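Local coordinates for protein probable oxidoreductase (Pseudomonas aeruginosa, PDB 4B7C) that probably catalyses an NADP-dependent oxidation-reduction as a medium-chain dehydrogenase/reductase with a Rossmann-fold cofactor domain, at residues C175-C187 with F196-A208. Sequence-based numbering, arbitrary orientation.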
# COMPACT_ATOMS: atom_id res chain seq x y z
N CYS B 175 9.75 -20.98 -3.75
CA CYS B 175 9.85 -20.05 -2.63
C CYS B 175 10.01 -20.76 -1.31
O CYS B 175 9.61 -21.91 -1.15
CB CYS B 175 8.60 -19.17 -2.55
SG CYS B 175 8.24 -18.29 -4.08
N ARG B 176 10.59 -20.05 -0.36
CA ARG B 176 10.50 -20.43 1.03
C ARG B 176 9.15 -19.96 1.53
O ARG B 176 8.81 -18.78 1.45
CB ARG B 176 11.63 -19.81 1.86
CG ARG B 176 11.51 -20.11 3.34
CD ARG B 176 12.67 -19.61 4.18
NE ARG B 176 12.36 -19.90 5.58
CZ ARG B 176 12.51 -21.09 6.17
NH1 ARG B 176 13.02 -22.13 5.51
NH2 ARG B 176 12.15 -21.24 7.44
N VAL B 177 8.37 -20.90 2.08
CA VAL B 177 6.99 -20.63 2.44
C VAL B 177 6.73 -20.79 3.94
O VAL B 177 6.87 -21.88 4.51
CB VAL B 177 6.02 -21.56 1.68
CG1 VAL B 177 4.59 -21.15 1.93
CG2 VAL B 177 6.34 -21.55 0.20
N VAL B 178 6.30 -19.69 4.56
CA VAL B 178 6.02 -19.65 5.98
C VAL B 178 4.57 -19.27 6.22
O VAL B 178 4.09 -18.21 5.79
CB VAL B 178 6.96 -18.68 6.73
CG1 VAL B 178 6.59 -18.60 8.21
CG2 VAL B 178 8.40 -19.14 6.59
N GLY B 179 3.87 -20.14 6.94
CA GLY B 179 2.47 -19.91 7.27
C GLY B 179 2.28 -19.34 8.66
O GLY B 179 3.07 -19.60 9.56
N ILE B 180 1.24 -18.53 8.81
CA ILE B 180 0.82 -18.05 10.11
C ILE B 180 -0.59 -18.56 10.34
O ILE B 180 -1.49 -18.27 9.57
CB ILE B 180 0.79 -16.51 10.22
CG1 ILE B 180 2.18 -15.92 9.95
CG2 ILE B 180 0.30 -16.11 11.60
CD1 ILE B 180 2.19 -14.40 9.90
N ALA B 181 -0.77 -19.32 11.42
CA ALA B 181 -2.07 -19.91 11.75
C ALA B 181 -2.24 -20.09 13.25
O ALA B 181 -1.26 -20.13 14.00
CB ALA B 181 -2.22 -21.24 11.04
N GLY B 182 -3.50 -20.19 13.67
CA GLY B 182 -3.84 -20.32 15.09
C GLY B 182 -4.03 -21.77 15.50
O GLY B 182 -4.93 -22.46 15.01
N GLY B 183 -3.17 -22.25 16.39
CA GLY B 183 -3.27 -23.62 16.93
C GLY B 183 -2.23 -24.59 16.41
O GLY B 183 -1.77 -24.48 15.27
N ALA B 184 -1.87 -25.55 17.25
CA ALA B 184 -0.79 -26.50 16.95
C ALA B 184 -1.13 -27.45 15.81
O ALA B 184 -0.25 -27.80 15.01
CB ALA B 184 -0.44 -27.30 18.20
N GLU B 185 -2.39 -27.86 15.72
CA GLU B 185 -2.81 -28.83 14.71
C GLU B 185 -2.76 -28.23 13.31
O GLU B 185 -2.24 -28.84 12.37
CB GLU B 185 -4.23 -29.39 14.99
CG GLU B 185 -4.73 -30.47 14.04
CD GLU B 185 -3.63 -31.31 13.38
OE1 GLU B 185 -2.53 -31.53 13.92
OE2 GLU B 185 -3.84 -31.76 12.27
N LYS B 186 -3.29 -27.02 13.17
CA LYS B 186 -3.23 -26.29 11.90
C LYS B 186 -1.79 -26.15 11.42
O LYS B 186 -1.48 -26.42 10.26
CB LYS B 186 -3.89 -24.91 12.02
CG LYS B 186 -5.41 -24.96 11.97
CD LYS B 186 -6.01 -23.57 12.10
CE LYS B 186 -7.53 -23.61 11.97
NZ LYS B 186 -8.12 -22.24 12.02
N CYS B 187 -0.91 -25.74 12.32
CA CYS B 187 0.50 -25.51 11.98
C CYS B 187 1.21 -26.79 11.57
O CYS B 187 1.99 -26.79 10.61
CB CYS B 187 1.23 -24.82 13.14
SG CYS B 187 0.72 -23.09 13.33
N PHE B 196 4.65 -26.73 3.68
CA PHE B 196 5.14 -25.40 4.08
C PHE B 196 6.51 -25.60 4.75
O PHE B 196 6.71 -26.58 5.47
CB PHE B 196 4.20 -24.73 5.09
CG PHE B 196 3.00 -24.04 4.48
CD1 PHE B 196 2.20 -24.67 3.54
CD2 PHE B 196 2.64 -22.75 4.89
CE1 PHE B 196 1.09 -24.04 3.01
CE2 PHE B 196 1.52 -22.12 4.36
CZ PHE B 196 0.75 -22.76 3.42
N ASP B 197 7.43 -24.67 4.50
CA ASP B 197 8.77 -24.74 5.09
C ASP B 197 8.71 -24.48 6.58
O ASP B 197 9.51 -25.00 7.35
CB ASP B 197 9.71 -23.74 4.44
CG ASP B 197 10.03 -24.09 3.02
OD1 ASP B 197 10.83 -25.02 2.83
OD2 ASP B 197 9.47 -23.46 2.11
N GLY B 198 7.75 -23.67 6.97
CA GLY B 198 7.53 -23.37 8.37
C GLY B 198 6.14 -22.88 8.65
O GLY B 198 5.42 -22.46 7.75
N ALA B 199 5.76 -22.91 9.92
CA ALA B 199 4.46 -22.44 10.36
C ALA B 199 4.58 -21.84 11.73
O ALA B 199 5.17 -22.44 12.62
CB ALA B 199 3.45 -23.58 10.39
N ILE B 200 4.02 -20.65 11.91
CA ILE B 200 4.08 -19.96 13.19
C ILE B 200 2.72 -19.97 13.84
O ILE B 200 1.74 -19.48 13.26
CB ILE B 200 4.57 -18.50 13.04
CG1 ILE B 200 5.98 -18.46 12.45
CG2 ILE B 200 4.55 -17.80 14.39
CD1 ILE B 200 6.35 -17.12 11.84
N ASP B 201 2.65 -20.52 15.05
CA ASP B 201 1.41 -20.57 15.82
C ASP B 201 1.30 -19.31 16.66
O ASP B 201 1.78 -19.26 17.79
CB ASP B 201 1.38 -21.82 16.72
CG ASP B 201 0.06 -21.98 17.46
OD1 ASP B 201 -0.82 -21.10 17.38
OD2 ASP B 201 -0.10 -23.02 18.14
N TYR B 202 0.62 -18.31 16.12
CA TYR B 202 0.55 -16.99 16.76
C TYR B 202 -0.21 -17.00 18.09
O TYR B 202 -0.03 -16.11 18.92
CB TYR B 202 -0.03 -15.92 15.81
CG TYR B 202 -1.52 -16.03 15.56
CD1 TYR B 202 -2.01 -16.84 14.54
CD2 TYR B 202 -2.43 -15.29 16.31
CE1 TYR B 202 -3.37 -16.93 14.29
CE2 TYR B 202 -3.79 -15.38 16.07
CZ TYR B 202 -4.25 -16.20 15.06
OH TYR B 202 -5.60 -16.30 14.81
N LYS B 203 -1.06 -18.00 18.28
CA LYS B 203 -1.82 -18.13 19.54
C LYS B 203 -1.00 -18.71 20.69
O LYS B 203 -1.31 -18.47 21.85
CB LYS B 203 -3.05 -19.00 19.35
CG LYS B 203 -4.20 -18.27 18.70
CD LYS B 203 -5.49 -19.05 18.77
CE LYS B 203 -6.63 -18.25 18.19
NZ LYS B 203 -7.96 -18.90 18.39
N ASN B 204 0.04 -19.47 20.36
CA ASN B 204 0.86 -20.16 21.37
C ASN B 204 2.32 -19.71 21.39
O ASN B 204 3.12 -20.22 22.17
CB ASN B 204 0.81 -21.67 21.15
CG ASN B 204 -0.54 -22.27 21.50
OD1 ASN B 204 -1.15 -21.91 22.50
ND2 ASN B 204 -0.98 -23.22 20.68
N GLU B 205 2.65 -18.76 20.53
CA GLU B 205 4.03 -18.34 20.34
C GLU B 205 4.07 -16.87 19.90
O GLU B 205 3.17 -16.41 19.22
CB GLU B 205 4.68 -19.26 19.31
CG GLU B 205 6.01 -18.79 18.78
CD GLU B 205 6.52 -19.67 17.65
OE1 GLU B 205 5.73 -20.39 16.99
OE2 GLU B 205 7.73 -19.66 17.42
N ASP B 206 5.10 -16.15 20.31
CA ASP B 206 5.24 -14.75 19.90
C ASP B 206 5.53 -14.67 18.40
O ASP B 206 6.49 -15.27 17.91
CB ASP B 206 6.35 -14.04 20.68
CG ASP B 206 6.52 -12.58 20.26
OD1 ASP B 206 5.62 -11.76 20.54
OD2 ASP B 206 7.57 -12.27 19.65
N LEU B 207 4.71 -13.91 17.68
CA LEU B 207 4.80 -13.82 16.21
C LEU B 207 6.14 -13.27 15.74
O LEU B 207 6.78 -13.84 14.86
CB LEU B 207 3.66 -12.98 15.64
CG LEU B 207 3.66 -12.85 14.10
CD1 LEU B 207 3.97 -14.15 13.34
CD2 LEU B 207 2.33 -12.28 13.63
N ALA B 208 6.57 -12.16 16.35
CA ALA B 208 7.86 -11.54 16.02
C ALA B 208 9.03 -12.52 16.16
O ALA B 208 9.90 -12.60 15.28
CB ALA B 208 8.10 -10.31 16.89
O HOH W 1 11.98 -24.19 8.68
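Asp201 reaches across to Gly183 at the start of helix 184-193. Its CB lies 3.7 Å from Cys187 SG. With CG anti to the backbone N (chi1 -175°), the carboxylate is carried to the helix start, CG coming 3.4 Å from Gly183 N. There OD1 accepts the N-H of Gly183, the N-cap residue, at 2.8 Å; the donor stands 53° out of the carboxylate plane, so the oxygen is met from above. OD2 rests 3.2 Å from Gly183 C and takes Asn204 ND2 at 2.7 Å, a second bond that should limit rotation of the carboxylate.

N-to-C directions 21° apart and near-linear bonds establish parallel strand pairing: Gly179 N gives to Gly198 O, and Gly179 O receives Ile200 N. Gly179 N also meets the edge of the Phe196 ring, in its plane, 3.5 Å from CD2, while Val177 CG1 sits over one ring face, 4.1 Å from the centroid. Asp197 OD2 accepts Val177 N with its anti side. Asp197 CB lies over one face of the Arg176 guanidinium, whose NH2 forms a salt bridge with Glu214. Ile180 CD1 meets Leu207 CD1 at 3.9 Å on the face covered by helix 228-235.

Two neighbouring parallel strands linked through helix 184-193 make a beta-alpha-beta unit, here at the 198-201 edge of the six-stranded 3-2-1-4-5-6 sheet of a Rossmann fold.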